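Local coordinates for protein cellulose 1,4-beta-cellobiosidase (Thermobifida fusca, PDB 4JJJ) that probably cleaves cellulose to cellobiose as a cellobiohydrolase, this chain being its family 48 glycoside hydrolase catalytic domain, at residues T140-V152 and R218-V230. The protein carries 1 engineered substitution. Sequence-based numbering, arbitrary orientation.
Engineered in segment 218-230: Asn-224 (natural residue Asp). With BGC (beta-D-glucopyranose), chain D; BGC (beta-D-glucopyranose), chain B.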
loop_
_atom_site.group_PDB
_atom_site.type_symbol
_atom_site.label_atom_id
_atom_site.label_comp_id
_atom_site.label_asym_id
_atom_site.label_seq_id
_atom_site.Cartn_x
_atom_site.Cartn_y
_atom_site.Cartn_z
ATOM N N THR A 140 22.422 -13.243 -5.469
ATOM C CA THR A 140 21.697 -13.834 -4.359
ATOM C C THR A 140 20.314 -14.307 -4.855
ATOM O O THR A 140 19.818 -13.802 -5.868
ATOM C CB THR A 140 21.515 -12.818 -3.212
ATOM O OG1 THR A 140 20.728 -13.343 -2.192
ATOM C CG2 THR A 140 20.760 -11.625 -3.691
ATOM N N ASN A 141 19.741 -15.304 -4.216
ATOM C CA ASN A 141 18.409 -15.757 -4.503
ATOM C C ASN A 141 17.361 -15.026 -3.638
ATOM O O ASN A 141 16.170 -15.295 -3.783
ATOM C CB ASN A 141 18.287 -17.257 -4.235
ATOM C CG ASN A 141 19.081 -18.072 -5.200
ATOM O OD1 ASN A 141 19.138 -17.808 -6.405
ATOM N ND2 ASN A 141 19.838 -19.051 -4.597
ATOM N N GLU A 142 17.750 -14.149 -2.740
ATOM C CA GLU A 142 16.887 -13.481 -1.856
ATOM C C GLU A 142 16.107 -12.366 -2.636
ATOM O O GLU A 142 16.601 -11.844 -3.627
ATOM C CB GLU A 142 17.697 -12.824 -0.721
ATOM C CG GLU A 142 18.276 -13.907 0.208
ATOM C CD GLU A 142 19.133 -13.396 1.331
ATOM O OE1 GLU A 142 19.125 -12.183 1.612
ATOM O OE2 GLU A 142 19.925 -14.183 1.954
ATOM N N ILE A 143 14.973 -11.934 -2.076
ATOM C CA ILE A 143 14.113 -10.837 -2.656
ATOM C C ILE A 143 14.534 -9.594 -1.933
ATOM O O ILE A 143 14.574 -9.584 -0.714
ATOM C CB ILE A 143 12.649 -11.111 -2.403
ATOM C CG1 ILE A 143 12.245 -12.330 -3.101
ATOM C CG2 ILE A 143 11.718 -9.924 -2.749
ATOM C CD1 ILE A 143 12.215 -12.309 -4.582
ATOM N N TYR A 144 14.799 -8.503 -2.659
ATOM C CA TYR A 144 15.033 -7.216 -2.097
ATOM C C TYR A 144 13.761 -6.326 -2.307
ATOM O O TYR A 144 13.657 -5.636 -3.281
ATOM C CB TYR A 144 16.240 -6.556 -2.738
ATOM C CG TYR A 144 16.682 -5.275 -2.081
ATOM C CD1 TYR A 144 16.334 -4.044 -2.547
ATOM C CD2 TYR A 144 17.500 -5.322 -0.973
ATOM C CE1 TYR A 144 16.802 -2.916 -1.956
ATOM C CE2 TYR A 144 17.973 -4.221 -0.342
ATOM C CZ TYR A 144 17.623 -2.983 -0.846
ATOM O OH TYR A 144 18.169 -1.829 -0.247
ATOM N N GLY A 145 12.872 -6.467 -1.355
ATOM C CA GLY A 145 11.557 -5.794 -1.340
ATOM C C GLY A 145 11.099 -5.713 0.059
ATOM O O GLY A 145 11.454 -6.573 0.847
ATOM N N MET A 146 10.375 -4.636 0.421
ATOM C CA MET A 146 9.840 -4.569 1.802
ATOM C C MET A 146 8.717 -5.550 2.033
ATOM O O MET A 146 7.786 -5.649 1.217
ATOM C CB MET A 146 9.407 -3.159 2.148
ATOM C CG MET A 146 10.496 -2.115 2.075
ATOM S SD MET A 146 9.983 -0.526 2.802
ATOM C CE MET A 146 9.480 0.318 1.354
ATOM N N HIS A 147 8.675 -6.192 3.206
ATOM C CA HIS A 147 7.452 -6.809 3.690
ATOM C C HIS A 147 6.503 -5.711 4.182
ATOM O O HIS A 147 6.921 -4.621 4.546
ATOM C CB HIS A 147 7.759 -7.797 4.793
ATOM C CG HIS A 147 6.549 -8.395 5.435
ATOM N ND1 HIS A 147 5.675 -9.216 4.780
ATOM C CD2 HIS A 147 6.025 -8.224 6.679
ATOM C CE1 HIS A 147 4.684 -9.554 5.561
ATOM N NE2 HIS A 147 4.871 -8.987 6.733
ATOM N N TRP A 148 5.189 -5.971 4.169
ATOM C CA TRP A 148 4.276 -4.840 4.320
ATOM C C TRP A 148 4.007 -4.373 5.746
ATOM O O TRP A 148 3.575 -3.221 5.904
ATOM C CB TRP A 148 2.941 -5.110 3.583
ATOM C CG TRP A 148 1.841 -5.732 4.402
ATOM C CD1 TRP A 148 1.626 -7.073 4.702
ATOM C CD2 TRP A 148 0.746 -5.026 5.035
ATOM N NE1 TRP A 148 0.505 -7.178 5.447
ATOM C CE2 TRP A 148 -0.054 -5.971 5.696
ATOM C CE3 TRP A 148 0.389 -3.671 5.128
ATOM C CZ2 TRP A 148 -1.224 -5.609 6.358
ATOM C CZ3 TRP A 148 -0.794 -3.311 5.797
ATOM C CH2 TRP A 148 -1.589 -4.289 6.402
ATOM N N LEU A 149 4.146 -5.255 6.701
ATOM C CA LEU A 149 3.584 -5.020 8.075
ATOM C C LEU A 149 4.516 -5.595 9.128
ATOM O O LEU A 149 4.981 -6.785 9.079
ATOM C CB LEU A 149 2.269 -5.772 8.281
ATOM C CG LEU A 149 1.420 -5.419 9.481
ATOM C CD1 LEU A 149 0.933 -4.002 9.511
ATOM C CD2 LEU A 149 0.351 -6.465 9.590
ATOM N N LEU A 150 4.873 -4.717 10.085
ATOM C CA LEU A 150 5.624 -5.073 11.313
ATOM C C LEU A 150 4.821 -4.759 12.527
ATOM O O LEU A 150 3.937 -3.890 12.509
ATOM C CB LEU A 150 6.917 -4.305 11.421
ATOM C CG LEU A 150 7.939 -4.471 10.275
ATOM C CD1 LEU A 150 9.049 -3.448 10.459
ATOM C CD2 LEU A 150 8.530 -5.871 10.237
ATOM N N ASP A 151 5.155 -5.431 13.626
ATOM C CA ASP A 151 4.653 -5.105 14.943
ATOM C C ASP A 151 5.806 -4.473 15.738
ATOM O O ASP A 151 6.642 -5.201 16.182
ATOM C CB ASP A 151 4.126 -6.354 15.612
ATOM C CG ASP A 151 3.561 -6.127 16.979
ATOM O OD1 ASP A 151 3.515 -4.979 17.509
ATOM O OD2 ASP A 151 2.925 -7.121 17.529
ATOM N N VAL A 152 5.851 -3.154 15.767
ATOM C CA VAL A 152 7.043 -2.421 16.272
ATOM C C VAL A 152 7.279 -2.592 17.811
ATOM O O VAL A 152 8.395 -2.767 18.200
ATOM C CB VAL A 152 6.934 -0.947 15.873
ATOM C CG1 VAL A 152 8.258 -0.228 16.318
ATOM C CG2 VAL A 152 6.801 -0.787 14.387
ATOM N N ARG A 218 6.824 -16.609 5.040
ATOM C CA ARG A 218 6.328 -15.991 3.856
ATOM C C ARG A 218 6.183 -14.468 4.114
ATOM O O ARG A 218 5.904 -14.092 5.253
ATOM C CB ARG A 218 4.988 -16.539 3.407
ATOM C CG ARG A 218 3.871 -16.570 4.444
ATOM C CD ARG A 218 3.790 -17.971 5.079
ATOM N NE ARG A 218 2.551 -18.062 5.897
ATOM C CZ ARG A 218 2.451 -17.798 7.186
ATOM N NH1 ARG A 218 3.520 -17.418 7.889
ATOM N NH2 ARG A 218 1.283 -17.885 7.726
ATOM N N TYR A 219 6.342 -13.683 3.055
ATOM C CA TYR A 219 6.310 -12.217 3.155
ATOM C C TYR A 219 5.444 -11.734 2.003
ATOM O O TYR A 219 5.304 -12.392 1.012
ATOM C CB TYR A 219 7.734 -11.591 3.078
ATOM C CG TYR A 219 8.559 -12.114 4.227
ATOM C CD1 TYR A 219 8.315 -11.708 5.553
ATOM C CD2 TYR A 219 9.470 -13.157 4.044
ATOM C CE1 TYR A 219 9.038 -12.269 6.624
ATOM C CE2 TYR A 219 10.198 -13.680 5.091
ATOM C CZ TYR A 219 9.923 -13.281 6.408
ATOM O OH TYR A 219 10.531 -13.849 7.563
ATOM N N THR A 220 4.931 -10.522 2.135
ATOM C CA THR A 220 4.149 -9.886 1.134
ATOM C C THR A 220 4.590 -8.463 0.923
ATOM O O THR A 220 4.676 -7.687 1.851
ATOM C CB THR A 220 2.699 -9.811 1.474
ATOM O OG1 THR A 220 2.203 -11.109 1.912
ATOM C CG2 THR A 220 1.890 -9.370 0.252
ATOM N N ASN A 221 4.864 -8.088 -0.337
ATOM C CA ASN A 221 5.179 -6.759 -0.713
ATOM C C ASN A 221 3.884 -5.922 -0.769
ATOM O O ASN A 221 2.828 -6.402 -1.164
ATOM C CB ASN A 221 5.721 -6.716 -2.139
ATOM C CG ASN A 221 6.496 -5.472 -2.454
ATOM O OD1 ASN A 221 6.027 -4.647 -3.236
ATOM N ND2 ASN A 221 7.654 -5.361 -1.890
ATOM N N ALA A 222 4.073 -4.600 -0.558
ATOM C CA ALA A 222 3.047 -3.562 -0.805
ATOM C C ALA A 222 3.611 -2.675 -1.921
ATOM O O ALA A 222 4.352 -1.733 -1.653
ATOM C CB ALA A 222 2.826 -2.784 0.501
ATOM N N PRO A 223 3.271 -2.957 -3.166
ATOM C CA PRO A 223 3.923 -2.271 -4.305
ATOM C C PRO A 223 3.663 -0.765 -4.316
ATOM O O PRO A 223 4.487 0.004 -4.820
ATOM C CB PRO A 223 3.301 -2.975 -5.540
ATOM C CG PRO A 223 2.973 -4.355 -5.009
ATOM C CD PRO A 223 2.520 -4.135 -3.561
ATOM N N ASN A 224 2.564 -0.329 -3.776
ATOM C CA ASN A 224 2.305 1.127 -3.640
ATOM C C ASN A 224 3.476 1.783 -2.882
ATOM O O ASN A 224 3.950 2.868 -3.253
ATOM C CB ASN A 224 0.999 1.405 -2.902
ATOM C CG ASN A 224 0.414 2.797 -3.134
ATOM O OD1 ASN A 224 0.736 3.516 -3.999
ATOM N ND2 ASN A 224 -0.576 3.067 -2.301
ATOM N N ALA A 225 3.943 1.098 -1.819
ATOM C CA ALA A 225 5.054 1.585 -0.952
ATOM C C ALA A 225 6.410 1.428 -1.620
ATOM O O ALA A 225 7.150 2.426 -1.569
ATOM C CB ALA A 225 5.015 0.899 0.417
ATOM N N ASP A 226 6.720 0.285 -2.222
ATOM C CA ASP A 226 8.061 0.153 -2.800
ATOM C C ASP A 226 8.181 1.089 -4.014
ATOM O O ASP A 226 9.212 1.694 -4.166
ATOM C CB ASP A 226 8.398 -1.331 -3.154
ATOM C CG ASP A 226 8.745 -2.146 -1.973
ATOM O OD1 ASP A 226 8.182 -1.962 -0.894
ATOM O OD2 ASP A 226 9.496 -3.097 -2.112
ATOM N N ALA A 227 7.114 1.333 -4.742
ATOM C CA ALA A 227 7.179 2.260 -5.877
ATOM C C ALA A 227 7.373 3.660 -5.330
ATOM O O ALA A 227 8.088 4.494 -5.893
ATOM C CB ALA A 227 5.896 2.192 -6.732
ATOM N N ARG A 228 6.663 4.024 -4.250
ATOM C CA ARG A 228 6.892 5.353 -3.634
ATOM C C ARG A 228 8.366 5.534 -3.207
ATOM O O ARG A 228 8.905 6.580 -3.354
ATOM C CB ARG A 228 6.014 5.509 -2.393
ATOM C CG ARG A 228 6.000 6.887 -1.812
ATOM C CD ARG A 228 5.083 7.054 -0.628
ATOM N NE ARG A 228 3.635 6.795 -0.957
ATOM C CZ ARG A 228 2.951 5.701 -0.568
ATOM N NH1 ARG A 228 3.488 4.727 0.132
ATOM N NH2 ARG A 228 1.688 5.629 -0.861
ATOM N N ALA A 229 9.008 4.550 -2.620
ATOM C CA ALA A 229 10.418 4.591 -2.218
ATOM C C ALA A 229 11.319 4.889 -3.444
ATOM O O ALA A 229 12.212 5.715 -3.395
ATOM C CB ALA A 229 10.788 3.313 -1.590
ATOM N N VAL A 230 11.039 4.297 -4.591
ATOM C CA VAL A 230 11.725 4.626 -5.819
ATOM C C VAL A 230 11.457 6.044 -6.272
ATOM O O VAL A 230 12.381 6.762 -6.568
ATOM C CB VAL A 230 11.318 3.654 -6.974
ATOM C CG1 VAL A 230 11.921 4.088 -8.347
ATOM C CG2 VAL A 230 11.713 2.204 -6.643
HETATM C C2 BGC D . -3.282 -4.137 1.804
HETATM C C3 BGC D . -3.367 -5.621 2.159
HETATM C C4 BGC D . -2.185 -6.327 1.578
HETATM C C5 BGC D . -0.856 -5.746 1.978
HETATM C C6 BGC D . 0.353 -6.439 1.359
HETATM C C1 BGC D . -1.898 -3.659 2.140
HETATM O O1 BGC D . -1.758 -2.289 1.730
HETATM O O2 BGC D . -4.286 -3.330 2.457
HETATM O O3 BGC D . -4.583 -6.120 1.545
HETATM O O4 BGC D . -2.244 -7.629 2.261
HETATM O O5 BGC D . -0.846 -4.378 1.535
HETATM O O6 BGC D . 0.200 -6.428 -0.089
HETATM C C2 BGC B . -1.377 -9.923 2.351
HETATM C C3 BGC B . -1.191 -11.134 1.511
HETATM C C4 BGC B . -2.464 -11.542 0.749
HETATM C C5 BGC B . -2.963 -10.255 0.043
HETATM C C6 BGC B . -4.203 -10.603 -0.769
HETATM C C1 BGC B . -1.936 -8.797 1.497
HETATM O O2 BGC B . -0.173 -9.553 2.972
HETATM O O3 BGC B . -0.722 -12.121 2.357
HETATM O O4 BGC B . -2.158 -12.483 -0.316
HETATM O O5 BGC B . -3.183 -9.165 0.933
HETATM O O6 BGC B . -5.299 -10.720 0.163
HETATM O O HOH W 1 6.309 -3.331 0.511
#
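The first torsion of His-147 (chi1 175°) swings CG away from the backbone N and carries the ring edge to the backbone of Thr-220. There His-147 ND1 accepts the N-H of Thr-220, in the ring plane and nearly straight (3.0 Å, 171°). NE2 bonds to the carbonyl of Ile-172, so the ring is fixed at both nitrogens. The edge of Tyr-219 meets one ring face in a T-shaped stack, with CD1 3.8 Å from His-147 CG. Further along, Asp-226 of the helix 223-242 turns its carboxylate to the 145-146 backbone. Asp-226 OD2 accepts Met-146 N (3.1 Å) on its syn lone pair and Asn-221 ND2 from above the carboxylate plane. A water lies within bonding distance of Met-146 O, Ala-222 N and Asp-226 OD1, accepting from Ala-222 N. The chain is a GH48 (α/α)6 barrel, and Trp-148, Arg-218, Thr-220 and Asn-221 belong to its glycan pocket. BGC (chain D) lies over one face of the Trp-148 indole, with CG 3.5 Å from C6 of the sugar. Leu-149 CB covers the opposite face. With an alanine in place of Trp-148, the chain D glucose would probably lose its aromatic platform, and Asn-173 OD1 the indole N-H. O6 of BGC (chain D) donates to Asn-221 O (2.8 Å), while Thr-220 OG1 lies 3.0 Å from O2 of BGC (chain B).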